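Local coordinates for probable protein phosphatase 2C 50 (Oryza sativa subsp. japonica, PDB 5ZCG) that probably removes phosphate from phosphoserine and phosphothreonine residues of proteins, as a metal-dependent phosphatase of the PP2C family, at residues 57-62 with 312-317; 161-166 with 247-252; 5-10 with 292-297. The protein carries 5 engineered substitutions. All coordinates share one frame; numbering follows the deposited sequence.

In the fold
From the N terminus, the first segment met is 5-10, on edge strand 3-9; contact 3 closes its loop only at helix 291-306, through 292-297. Segment 57-62 lies inside that loop, but its partner 312-317 comes after it, so contacts 1 and 3 cross. Contact 2, between 161-166 and 247-252, is nested within both. Contact 1 faces one antiparallel sheet against the other, contact 2 joins two strand ends within the sheet of strands 3-9, 313-319, 241-247 and 165-170 and runs into helix 249-252, and contact 3 lays a helix on edge strand 3-9. Strands 3-9 and 313-319 are neighbours, linking contacts 3 and 1; contacts 1 and 2 meet at a shared magnesium ion.

Contact 1 (57-62 with 312-317); sequences FGVFDG and NITVIV. With MG (magnesium ion), chain F; MG (magnesium ion), chain E.
Ile316 spreads two branches against strand 57-62. Its CG1 stands beside the backbone N (chi1 -60°), and the extended end of the chain (chi2 178°) carries CD1 out to Val59, where Ile316 CD1 and Val59 CG2 are 3.9 Å apart. The same methyl also touches a backbone carbonyl, Ile316 CD1 being 3.5 Å from Gly58 O. The other branch turns to Phe57: Ile316 CG2 approaches the ring at a slant, 4.1 Å from Phe57 CD1. The Val59 side chain runs alongside those of Thr314 and Ile316, pointing the opposite way to each, and Val59 CG2 also meets the methyl Thr314 CG2 at 4.0 Å. Thr314 thus offers this apolar layer its methyl, while its hydroxyl is hydrogen-bonded to Asp18. The two strands run nearly antiparallel, at 170°, but their axes stay 7.9 Å apart, so side chains rather than backbone bonds join them, as between the two sheets of a beta-sandwich.

At one end this layer gives way to the metal centre. With CG anti to the backbone N, Asp61 divides its carboxylate between two magnesium ions, Asp61 OD1 at 2.2 Å from one and Asp61 OD2 at 2.3 Å from the other; Gly62 O binds the first at 2.1 Å. A water bridges the two ions, consistent with the dinuclear centre of PP2C phosphatases, and Asn312 O accepts a hydrogen bond from another water on the second ion. Asp249 and Asp311 complete that ion's protein ligands.

Strand 57-62 runs between strands 18-28 and 143-151, and Phe60 on its far face packs against helix 67-91, its ring lying over the Gly58 backbone. Strand 313-317 is flanked by 3-9 and 241-247, and helix 291-306 touches its Val317.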
ATOM      1  N   PHE A  57      18.435   3.416  -0.503  1.00 30.07           N
ATOM      2  CA  PHE A  57      17.525   4.206   0.316  1.00 28.11           C
ATOM      3  C   PHE A  57      16.101   3.882  -0.094  1.00 26.80           C
ATOM      4  O   PHE A  57      15.818   3.675  -1.275  1.00 26.83           O
ATOM      5  CB  PHE A  57      17.798   5.711   0.173  1.00 28.34           C
ATOM      6  CG  PHE A  57      19.210   6.091   0.499  1.00 30.60           C
ATOM      7  CD1 PHE A  57      19.585   6.354   1.805  1.00 32.17           C
ATOM      8  CD2 PHE A  57      20.169   6.166  -0.499  1.00 30.13           C
ATOM      9  CE1 PHE A  57      20.888   6.697   2.111  1.00 33.12           C
ATOM     10  CE2 PHE A  57      21.472   6.510  -0.200  1.00 33.28           C
ATOM     11  CZ  PHE A  57      21.835   6.774   1.104  1.00 33.45           C
ATOM     12  N   GLY A  58      15.209   3.809   0.880  1.00 25.01           N
ATOM     13  CA  GLY A  58      13.845   3.444   0.565  1.00 27.81           C
ATOM     14  C   GLY A  58      12.830   4.027   1.521  1.00 28.71           C
ATOM     15  O   GLY A  58      13.084   4.126   2.724  1.00 27.21           O
ATOM     16  N   VAL A  59      11.671   4.402   0.992  1.00 28.91           N
ATOM     17  CA  VAL A  59      10.538   4.830   1.801  1.00 27.95           C
ATOM     18  C   VAL A  59       9.357   3.939   1.452  1.00 27.19           C
ATOM     19  O   VAL A  59       9.032   3.757   0.268  1.00 27.71           O
ATOM     20  CB  VAL A  59      10.208   6.318   1.586  1.00 30.75           C
ATOM     21  CG1 VAL A  59       8.867   6.682   2.238  1.00 27.21           C
ATOM     22  CG2 VAL A  59      11.335   7.186   2.146  1.00 32.31           C
ATOM     23  N   PHE A  60       8.722   3.383   2.487  1.00 26.40           N
ATOM     24  CA  PHE A  60       7.651   2.403   2.346  1.00 27.58           C
ATOM     25  C   PHE A  60       6.455   2.899   3.146  1.00 27.07           C
ATOM     26  O   PHE A  60       6.479   2.890   4.379  1.00 25.96           O
ATOM     27  CB  PHE A  60       8.111   1.029   2.830  1.00 22.62           C
ATOM     28  CG  PHE A  60       9.524   0.699   2.431  1.00 24.89           C
ATOM     29  CD1 PHE A  60       9.805   0.227   1.161  1.00 25.10           C
ATOM     30  CD2 PHE A  60      10.573   0.898   3.315  1.00 24.42           C
ATOM     31  CE1 PHE A  60      11.101  -0.060   0.781  1.00 25.35           C
ATOM     32  CE2 PHE A  60      11.870   0.614   2.944  1.00 29.93           C
ATOM     33  CZ  PHE A  60      12.136   0.132   1.675  1.00 28.85           C
ATOM     34  N   ASP A  61       5.413   3.319   2.449  1.00 26.92           N
ATOM     35  CA  ASP A  61       4.225   3.897   3.069  1.00 26.94           C
ATOM     36  C   ASP A  61       3.198   2.776   3.206  1.00 23.58           C
ATOM     37  O   ASP A  61       2.561   2.380   2.229  1.00 24.42           O
ATOM     38  CB  ASP A  61       3.730   5.067   2.224  1.00 25.19           C
ATOM     39  CG  ASP A  61       2.494   5.741   2.786  1.00 27.26           C
ATOM     40  OD1 ASP A  61       1.878   5.231   3.748  1.00 26.54           O
ATOM     41  OD2 ASP A  61       2.140   6.805   2.241  1.00 28.99           O
ATOM     42  N   GLY A  62       3.046   2.262   4.425  1.00 21.37           N
ATOM     43  CA  GLY A  62       2.095   1.194   4.659  1.00 23.88           C
ATOM     44  C   GLY A  62       0.677   1.706   4.851  1.00 24.43           C
ATOM     45  O   GLY A  62       0.449   2.825   5.306  1.00 30.23           O
ATOM     46  N   ASN A 312       1.110  10.144   8.294  1.00 29.87           N
ATOM     47  CA  ASN A 312       2.502   9.877   8.614  1.00 30.31           C
ATOM     48  C   ASN A 312       3.376  10.600   7.598  1.00 27.79           C
ATOM     49  O   ASN A 312       3.013  10.748   6.428  1.00 25.40           O
ATOM     50  CB  ASN A 312       2.804   8.375   8.564  1.00 31.23           C
ATOM     51  CG  ASN A 312       1.872   7.543   9.433  1.00 32.33           C
ATOM     52  OD1 ASN A 312       1.688   6.348   9.187  1.00 30.79           O
ATOM     53  ND2 ASN A 312       1.295   8.160  10.458  1.00 29.24           N
ATOM     54  N   ILE A 313       4.532  11.067   8.052  1.00 26.58           N
ATOM     55  CA  ILE A 313       5.470  11.783   7.200  1.00 29.23           C
ATOM     56  C   ILE A 313       6.832  11.126   7.349  1.00 31.64           C
ATOM     57  O   ILE A 313       7.330  10.972   8.468  1.00 34.05           O
ATOM     58  CB  ILE A 313       5.556  13.281   7.557  1.00 32.86           C
ATOM     59  CG1 ILE A 313       4.167  13.933   7.530  1.00 31.50           C
ATOM     60  CG2 ILE A 313       6.501  13.992   6.595  1.00 25.76           C
ATOM     61  CD1 ILE A 313       4.084  15.236   8.330  1.00 37.40           C
ATOM     62  N   THR A 314       7.432  10.740   6.228  1.00 30.36           N
ATOM     63  CA  THR A 314       8.772  10.172   6.229  1.00 30.21           C
ATOM     64  C   THR A 314       9.554  10.806   5.095  1.00 31.17           C
ATOM     65  O   THR A 314       9.078  10.850   3.959  1.00 30.02           O
ATOM     66  CB  THR A 314       8.739   8.649   6.089  1.00 31.96           C
ATOM     67  OG1 THR A 314       8.194   8.093   7.289  1.00 34.54           O
ATOM     68  CG2 THR A 314      10.145   8.092   5.884  1.00 35.21           C
ATOM     69  N   VAL A 315      10.734  11.326   5.416  1.00 34.65           N
ATOM     70  CA  VAL A 315      11.566  12.056   4.471  1.00 34.15           C
ATOM     71  C   VAL A 315      12.999  11.573   4.622  1.00 34.18           C
ATOM     72  O   VAL A 315      13.558  11.597   5.725  1.00 34.05           O
ATOM     73  CB  VAL A 315      11.492  13.583   4.700  1.00 34.21           C
ATOM     74  CG1 VAL A 315      12.304  14.323   3.647  1.00 30.15           C
ATOM     75  CG2 VAL A 315      10.030  14.078   4.716  1.00 30.95           C
ATOM     76  N   ILE A 316      13.596  11.145   3.517  1.00 34.18           N
ATOM     77  CA  ILE A 316      15.026  10.894   3.432  1.00 31.31           C
ATOM     78  C   ILE A 316      15.609  11.920   2.477  1.00 31.40           C
ATOM     79  O   ILE A 316      15.105  12.096   1.359  1.00 32.07           O
ATOM     80  CB  ILE A 316      15.345   9.469   2.945  1.00 25.84           C
ATOM     81  CG1 ILE A 316      14.775   8.412   3.891  1.00 28.22           C
ATOM     82  CG2 ILE A 316      16.852   9.299   2.817  1.00 26.22           C
ATOM     83  CD1 ILE A 316      15.025   6.982   3.412  1.00 29.00           C
ATOM     84  N   VAL A 317      16.665  12.596   2.915  1.00 31.34           N
ATOM     85  CA  VAL A 317      17.412  13.518   2.074  1.00 32.02           C
ATOM     86  C   VAL A 317      18.817  12.956   1.924  1.00 34.34           C
ATOM     87  O   VAL A 317      19.495  12.692   2.926  1.00 38.83           O
ATOM     88  CB  VAL A 317      17.435  14.936   2.661  1.00 32.86           C
ATOM     89  CG1 VAL A 317      18.210  15.883   1.743  1.00 31.49           C
ATOM     90  CG2 VAL A 317      16.008  15.427   2.882  1.00 28.80           C
TER
HETATM   91 MG    MG F 402       0.194   4.941   5.201  1.00 44.02          MG
HETATM   92 MG    MG E 401       0.825   8.199   3.485  1.00 24.70          MG
HETATM   93  O   HOH W   1       2.579   8.701   4.554  1.00 27.11           O
HETATM   94  O   HOH W   2      -0.785   7.732   2.584  1.00 29.30           O
HETATM   95  O   HOH W   3      -0.050   7.002   4.908  1.00 29.73           O
HETATM   96  O   HOH W   4      -1.426   5.326   3.697  1.00 37.93           O
HETATM   97  O   HOH W   5      -1.197   4.831   7.020  1.00 38.19           O

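Contact 2 (161-166 with 247-252); sequences CGDSRI and ASDGLW. With MG (magnesium ion), chain E.
The guanidinium of Arg165 stacks on the indole of Trp252, centres 4.5 Å apart, planes tilted by 28°, an off-centre cation-pi pair. Arg165 CB sits over the same face, 3.6 Å from the centroid of the Trp252 five-membered ring in a CH-pi contact, and the bend at chi3 (-56°) brings the guanidinium back over the indole. Leu251 CD2 lies over the opposite face, toward its rim. At the indole edge, Trp252 NE1 makes two weak hydrogen bonds, to Arg165 O at 3.1 Å and to Ala247 O at 2.8 Å. Those two carbonyls already serve the antiparallel hydrogen-bonded pair Arg165-Ala247, so the indole N-H helps satisfy two acceptors that lie close together. A water joins Arg165 NH1 to Trp252 O, while Asp180 forms a salt bridge with the guanidinium. A leucine in place of Trp252 would probably leave the guanidinium without the ring it stacks on and both carbonyls without the indole N-H.

Beyond Ser248, the N-cap of helix 249-252, a water accepts from Asp249 N, donates to Asp163 OD1 and bonds Ser164 OG, itself also hydrogen-bonded to Thr145. Asp249 OD1 binds magnesium at 2.1 Å, and Asp249 OD2 lies 3.9 Å from Asp163 OD1. Two carboxylates this close probably depend on nearby positive charge, supplied by the magnesium on Asp249 and by Lys182, salt-bridged to Asp163.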
ATOM      1  N   CYS A 161       6.948   2.000  -6.789  1.00 31.21           N
ATOM      2  CA  CYS A 161       5.701   1.245  -6.831  1.00 33.57           C
ATOM      3  C   CYS A 161       4.772   1.888  -5.803  1.00 29.54           C
ATOM      4  O   CYS A 161       4.945   1.690  -4.595  1.00 30.19           O
ATOM      5  CB  CYS A 161       5.949  -0.229  -6.542  1.00 38.56           C
ATOM      6  SG  CYS A 161       4.466  -1.227  -6.399  1.00 42.94           S
ATOM      7  N   GLY A 162       3.804   2.669  -6.279  1.00 31.13           N
ATOM      8  CA  GLY A 162       2.850   3.324  -5.400  1.00 30.18           C
ATOM      9  C   GLY A 162       2.833   4.834  -5.543  1.00 32.83           C
ATOM     10  O   GLY A 162       3.268   5.365  -6.570  1.00 32.58           O
ATOM     11  N   ASP A 163       2.334   5.546  -4.530  1.00 31.54           N
ATOM     12  CA  ASP A 163       2.230   6.999  -4.601  1.00 32.01           C
ATOM     13  C   ASP A 163       3.207   7.718  -3.678  1.00 32.77           C
ATOM     14  O   ASP A 163       3.040   8.916  -3.427  1.00 34.89           O
ATOM     15  CB  ASP A 163       0.795   7.460  -4.322  1.00 32.81           C
ATOM     16  CG  ASP A 163       0.290   7.043  -2.957  1.00 37.26           C
ATOM     17  OD1 ASP A 163       1.098   6.644  -2.093  1.00 35.29           O
ATOM     18  OD2 ASP A 163      -0.942   7.102  -2.751  1.00 42.78           O
ATOM     19  N   SER A 164       4.205   7.021  -3.148  1.00 29.52           N
ATOM     20  CA  SER A 164       5.357   7.737  -2.640  1.00 28.32           C
ATOM     21  C   SER A 164       6.169   8.251  -3.829  1.00 34.35           C
ATOM     22  O   SER A 164       5.945   7.863  -4.985  1.00 32.74           O
ATOM     23  CB  SER A 164       6.199   6.841  -1.735  1.00 30.17           C
ATOM     24  OG  SER A 164       5.469   6.413  -0.596  1.00 28.11           O
ATOM     25  N   ARG A 165       7.113   9.145  -3.554  1.00 31.55           N
ATOM     26  CA  ARG A 165       7.799   9.820  -4.645  1.00 31.82           C
ATOM     27  C   ARG A 165       9.239  10.132  -4.263  1.00 35.39           C
ATOM     28  O   ARG A 165       9.555  10.383  -3.096  1.00 34.73           O
ATOM     29  CB  ARG A 165       7.051  11.097  -5.037  1.00 32.39           C
ATOM     30  CG  ARG A 165       7.544  11.775  -6.300  1.00 31.54           C
ATOM     31  CD  ARG A 165       6.889  13.135  -6.443  1.00 31.92           C
ATOM     32  NE  ARG A 165       5.430  13.029  -6.430  1.00 31.61           N
ATOM     33  CZ  ARG A 165       4.608  14.031  -6.135  1.00 31.83           C
ATOM     34  NH1 ARG A 165       5.098  15.223  -5.823  1.00 29.52           N
ATOM     35  NH2 ARG A 165       3.295  13.840  -6.152  1.00 29.71           N
ATOM     36  N   ILE A 166      10.115  10.096  -5.265  1.00 35.61           N
ATOM     37  CA  ILE A 166      11.490  10.556  -5.127  1.00 33.34           C
ATOM     38  C   ILE A 166      11.726  11.668  -6.138  1.00 32.42           C
ATOM     39  O   ILE A 166      11.300  11.578  -7.294  1.00 34.37           O
ATOM     40  CB  ILE A 166      12.513   9.418  -5.316  1.00 34.30           C
ATOM     41  CG1 ILE A 166      13.931   9.992  -5.331  1.00 35.00           C
ATOM     42  CG2 ILE A 166      12.225   8.655  -6.586  1.00 32.93           C
ATOM     43  CD1 ILE A 166      15.014   8.954  -5.296  1.00 37.01           C
ATOM     44  N   ALA A 247      10.225  10.502  -0.155  1.00 27.22           N
ATOM     45  CA  ALA A 247       9.255  10.784   0.890  1.00 28.39           C
ATOM     46  C   ALA A 247       7.929  10.121   0.569  1.00 26.35           C
ATOM     47  O   ALA A 247       7.562   9.956  -0.598  1.00 23.77           O
ATOM     48  CB  ALA A 247       9.055  12.297   1.089  1.00 27.37           C
ATOM     49  N   SER A 248       7.210   9.760   1.628  1.00 32.42           N
ATOM     50  CA  SER A 248       5.839   9.300   1.488  1.00 33.67           C
ATOM     51  C   SER A 248       4.934  10.479   1.149  1.00 34.26           C
ATOM     52  O   SER A 248       5.332  11.644   1.224  1.00 31.69           O
ATOM     53  CB  SER A 248       5.367   8.621   2.775  1.00 29.95           C
ATOM     54  OG  SER A 248       5.479   9.498   3.882  1.00 32.74           O
ATOM     55  N   ASP A 249       3.691  10.168   0.775  1.00 36.68           N
ATOM     56  CA  ASP A 249       2.761  11.226   0.399  1.00 31.40           C
ATOM     57  C   ASP A 249       2.448  12.167   1.558  1.00 33.56           C
ATOM     58  O   ASP A 249       1.860  13.227   1.327  1.00 31.19           O
ATOM     59  CB  ASP A 249       1.469  10.628  -0.170  1.00 27.08           C
ATOM     60  CG  ASP A 249       0.765   9.695   0.805  1.00 28.93           C
ATOM     61  OD1 ASP A 249       1.295   9.447   1.908  1.00 28.49           O
ATOM     62  OD2 ASP A 249      -0.328   9.195   0.458  1.00 32.91           O
ATOM     63  N   GLY A 250       2.823  11.810   2.790  1.00 36.08           N
ATOM     64  CA  GLY A 250       2.707  12.750   3.894  1.00 33.59           C
ATOM     65  C   GLY A 250       3.432  14.057   3.636  1.00 36.61           C
ATOM     66  O   GLY A 250       3.050  15.103   4.175  1.00 34.06           O
ATOM     67  N   LEU A 251       4.494  14.019   2.832  1.00 35.13           N
ATOM     68  CA  LEU A 251       5.153  15.243   2.381  1.00 38.54           C
ATOM     69  C   LEU A 251       4.495  15.793   1.117  1.00 36.82           C
ATOM     70  O   LEU A 251       4.029  16.938   1.101  1.00 34.00           O
ATOM     71  CB  LEU A 251       6.646  14.986   2.136  1.00 32.29           C
ATOM     72  CG  LEU A 251       7.438  16.185   1.606  1.00 32.42           C
ATOM     73  CD1 LEU A 251       7.321  17.364   2.573  1.00 28.67           C
ATOM     74  CD2 LEU A 251       8.907  15.839   1.368  1.00 26.64           C
ATOM     75  N   TRP A 252       4.415  14.966   0.068  1.00 30.59           N
ATOM     76  CA  TRP A 252       4.027  15.435  -1.260  1.00 32.91           C
ATOM     77  C   TRP A 252       2.568  15.861  -1.346  1.00 38.16           C
ATOM     78  O   TRP A 252       2.206  16.580  -2.284  1.00 40.03           O
ATOM     79  CB  TRP A 252       4.306  14.348  -2.302  1.00 33.76           C
ATOM     80  CG  TRP A 252       5.710  13.804  -2.259  1.00 37.31           C
ATOM     81  CD1 TRP A 252       6.083  12.517  -1.999  1.00 39.64           C
ATOM     82  CD2 TRP A 252       6.923  14.536  -2.482  1.00 38.30           C
ATOM     83  NE1 TRP A 252       7.455  12.400  -2.047  1.00 40.54           N
ATOM     84  CE2 TRP A 252       7.993  13.627  -2.341  1.00 40.66           C
ATOM     85  CE3 TRP A 252       7.209  15.871  -2.789  1.00 38.83           C
ATOM     86  CZ2 TRP A 252       9.325  14.011  -2.493  1.00 41.41           C
ATOM     87  CZ3 TRP A 252       8.532  16.249  -2.940  1.00 41.53           C
ATOM     88  CH2 TRP A 252       9.573  15.322  -2.790  1.00 40.40           C
TER
HETATM   89 MG    MG E 401       0.825   8.199   3.485  1.00 24.70          MG
HETATM   90  O   HOH W   6       2.998   7.560   0.086  1.00 26.42           O
HETATM   91  O   HOH W   7       3.892  17.277  -4.140  1.00 34.55           O
HETATM   92  O   HOH W   2      -0.785   7.732   2.584  1.00 29.30           O
HETATM   93  O   HOH W   3      -0.050   7.002   4.908  1.00 29.73           O
HETATM   94  O   HOH W   1       2.579   8.701   4.554  1.00 27.11           O

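Contact 3 (5-10 with 292-297); sequences GCASTR and AAQAAA
The side chain of Gln294, from helix 292-297, reaches over Cys6 on the edge strand. From CB the chain runs out to CG, set anti to the backbone N (chi1 -175°), then bends at chi2 (58°), bringing the amide back over the strand. Gln294 CD comes to rest 3.4 Å from Cys6 O. Gln294 OE1 accepts a hydrogen bond from Cys6 N at 2.9 Å, the donor standing above the plane of the side-chain carbonyl, and Gln294 NE2 donates to Cys6 O at 3.0 Å, from well above the Cys6 carbonyl plane. This single amide thereby holds both backbone polar atoms of Cys6, while Gly5 and Ala7 bond to strand 313-319. Thr289 is also hydrogen-bonded to OE1, and Asp298 to NE2.

Beside this amide the backbones come very close, Gly5 CA and Gln294 CA being 3.8 Å apart; any CB on Gly5 would run into Gln294 N. Small residues line the rest: Ala293 CB touches Gly5 N at 3.5 Å, and Ala7 CB meets Ala297 CB at 3.9 Å. A helix laid on the outer side of a sheet, here crossing strand 5-9 at -27°, is typical of the PP2C fold, a beta-sandwich flanked by helices.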
ATOM      1  N   GLY A   5      20.186  11.889   5.615  1.00 36.86           N
ATOM      2  CA  GLY A   5      19.417  12.105   6.825  1.00 40.04           C
ATOM      3  C   GLY A   5      18.002  11.605   6.630  1.00 41.25           C
ATOM      4  O   GLY A   5      17.476  11.586   5.515  1.00 41.51           O
ATOM      5  N   CYS A   6      17.383  11.201   7.738  1.00 39.90           N
ATOM      6  CA  CYS A   6      16.045  10.623   7.706  1.00 41.60           C
ATOM      7  C   CYS A   6      15.231  11.149   8.879  1.00 39.64           C
ATOM      8  O   CYS A   6      15.644  11.007  10.035  1.00 41.83           O
ATOM      9  CB  CYS A   6      16.103   9.095   7.743  1.00 45.75           C
ATOM     10  SG  CYS A   6      14.482   8.312   7.602  1.00 54.53           S
ATOM     11  N   ALA A   7      14.090  11.761   8.580  1.00 37.61           N
ATOM     12  CA  ALA A   7      13.149  12.232   9.588  1.00 37.93           C
ATOM     13  C   ALA A   7      11.786  11.605   9.331  1.00 38.48           C
ATOM     14  O   ALA A   7      11.284  11.647   8.206  1.00 39.09           O
ATOM     15  CB  ALA A   7      13.041  13.758   9.571  1.00 41.19           C
ATOM     16  N   SER A   8      11.186  11.032  10.372  1.00 39.10           N
ATOM     17  CA  SER A   8       9.885  10.390  10.241  1.00 41.43           C
ATOM     18  C   SER A   8       9.047  10.617  11.493  1.00 45.78           C
ATOM     19  O   SER A   8       9.575  10.631  12.608  1.00 51.11           O
ATOM     20  CB  SER A   8      10.036   8.890   9.987  1.00 40.24           C
ATOM     21  OG  SER A   8      10.163   8.203  11.216  1.00 45.05           O
ATOM     22  N   THR A   9       7.742  10.803  11.298  1.00 41.52           N
ATOM     23  CA  THR A   9       6.805  10.928  12.407  1.00 40.03           C
ATOM     24  C   THR A   9       5.437  10.407  11.992  1.00 35.58           C
ATOM     25  O   THR A   9       5.012  10.558  10.842  1.00 29.74           O
ATOM     26  CB  THR A   9       6.669  12.379  12.899  1.00 40.10           C
ATOM     27  OG1 THR A   9       5.698  12.437  13.952  1.00 43.72           O
ATOM     28  CG2 THR A   9       6.230  13.307  11.765  1.00 33.13           C
ATOM     29  N   ARG A  10       4.744   9.798  12.955  1.00 36.07           N
ATOM     30  CA  ARG A  10       3.346   9.457  12.748  1.00 38.39           C
ATOM     31  C   ARG A  10       2.491  10.703  12.552  1.00 35.66           C
ATOM     32  O   ARG A  10       1.396  10.611  11.985  1.00 31.77           O
ATOM     33  CB  ARG A  10       2.839   8.627  13.928  1.00 42.86           C
ATOM     34  CG  ARG A  10       2.510   9.439  15.168  1.00 47.44           C
ATOM     35  CD  ARG A  10       2.254   8.536  16.366  1.00 52.94           C
ATOM     36  NE  ARG A  10       2.147   9.299  17.606  1.00 61.13           N
ATOM     37  CZ  ARG A  10       1.097  10.044  17.939  1.00 66.01           C
ATOM     38  NH1 ARG A  10       0.055  10.130  17.120  1.00 66.96           N
ATOM     39  NH2 ARG A  10       1.085  10.705  19.088  1.00 68.39           N
ATOM     40  N   ALA A 292      23.816  17.811   8.396  1.00 41.08           N
ATOM     41  CA  ALA A 292      23.207  18.764   7.467  1.00 39.48           C
ATOM     42  C   ALA A 292      22.006  18.148   6.753  1.00 42.39           C
ATOM     43  O   ALA A 292      20.929  18.758   6.673  1.00 44.67           O
ATOM     44  CB  ALA A 292      24.246  19.242   6.453  1.00 37.94           C
ATOM     45  N   ALA A 293      22.170  16.926   6.246  1.00 35.74           N
ATOM     46  CA  ALA A 293      21.061  16.242   5.594  1.00 40.64           C
ATOM     47  C   ALA A 293      19.964  15.891   6.589  1.00 35.63           C
ATOM     48  O   ALA A 293      18.775  15.906   6.236  1.00 31.27           O
ATOM     49  CB  ALA A 293      21.568  14.985   4.884  1.00 31.07           C
ATOM     50  N   GLN A 294      20.341  15.560   7.828  1.00 36.73           N
ATOM     51  CA  GLN A 294      19.344  15.308   8.862  1.00 40.12           C
ATOM     52  C   GLN A 294      18.536  16.561   9.162  1.00 37.39           C
ATOM     53  O   GLN A 294      17.319  16.492   9.357  1.00 37.40           O
ATOM     54  CB  GLN A 294      20.016  14.797  10.138  1.00 45.60           C
ATOM     55  CG  GLN A 294      19.032  14.400  11.232  1.00 46.26           C
ATOM     56  CD  GLN A 294      18.059  13.336  10.764  1.00 45.87           C
ATOM     57  OE1 GLN A 294      18.464  12.295  10.243  1.00 38.15           O
ATOM     58  NE2 GLN A 294      16.766  13.597  10.937  1.00 46.03           N
ATOM     59  N   ALA A 295      19.197  17.719   9.204  1.00 36.70           N
ATOM     60  CA  ALA A 295      18.476  18.968   9.427  1.00 42.10           C
ATOM     61  C   ALA A 295      17.553  19.280   8.258  1.00 42.52           C
ATOM     62  O   ALA A 295      16.441  19.781   8.454  1.00 40.90           O
ATOM     63  CB  ALA A 295      19.461  20.116   9.668  1.00 38.40           C
ATOM     64  N   ALA A 296      17.993  18.975   7.033  1.00 39.30           N
ATOM     65  CA  ALA A 296      17.125  19.170   5.874  1.00 41.75           C
ATOM     66  C   ALA A 296      15.883  18.286   5.957  1.00 39.09           C
ATOM     67  O   ALA A 296      14.757  18.747   5.714  1.00 39.80           O
ATOM     68  CB  ALA A 296      17.899  18.889   4.585  1.00 43.82           C
ATOM     69  N   ALA A 297      16.067  17.014   6.314  1.00 40.36           N
ATOM     70  CA  ALA A 297      14.931  16.102   6.417  1.00 40.10           C
ATOM     71  C   ALA A 297      13.998  16.506   7.555  1.00 36.40           C
ATOM     72  O   ALA A 297      12.770  16.448   7.411  1.00 31.40           O
ATOM     73  CB  ALA A 297      15.428  14.667   6.601  1.00 37.56           C
TER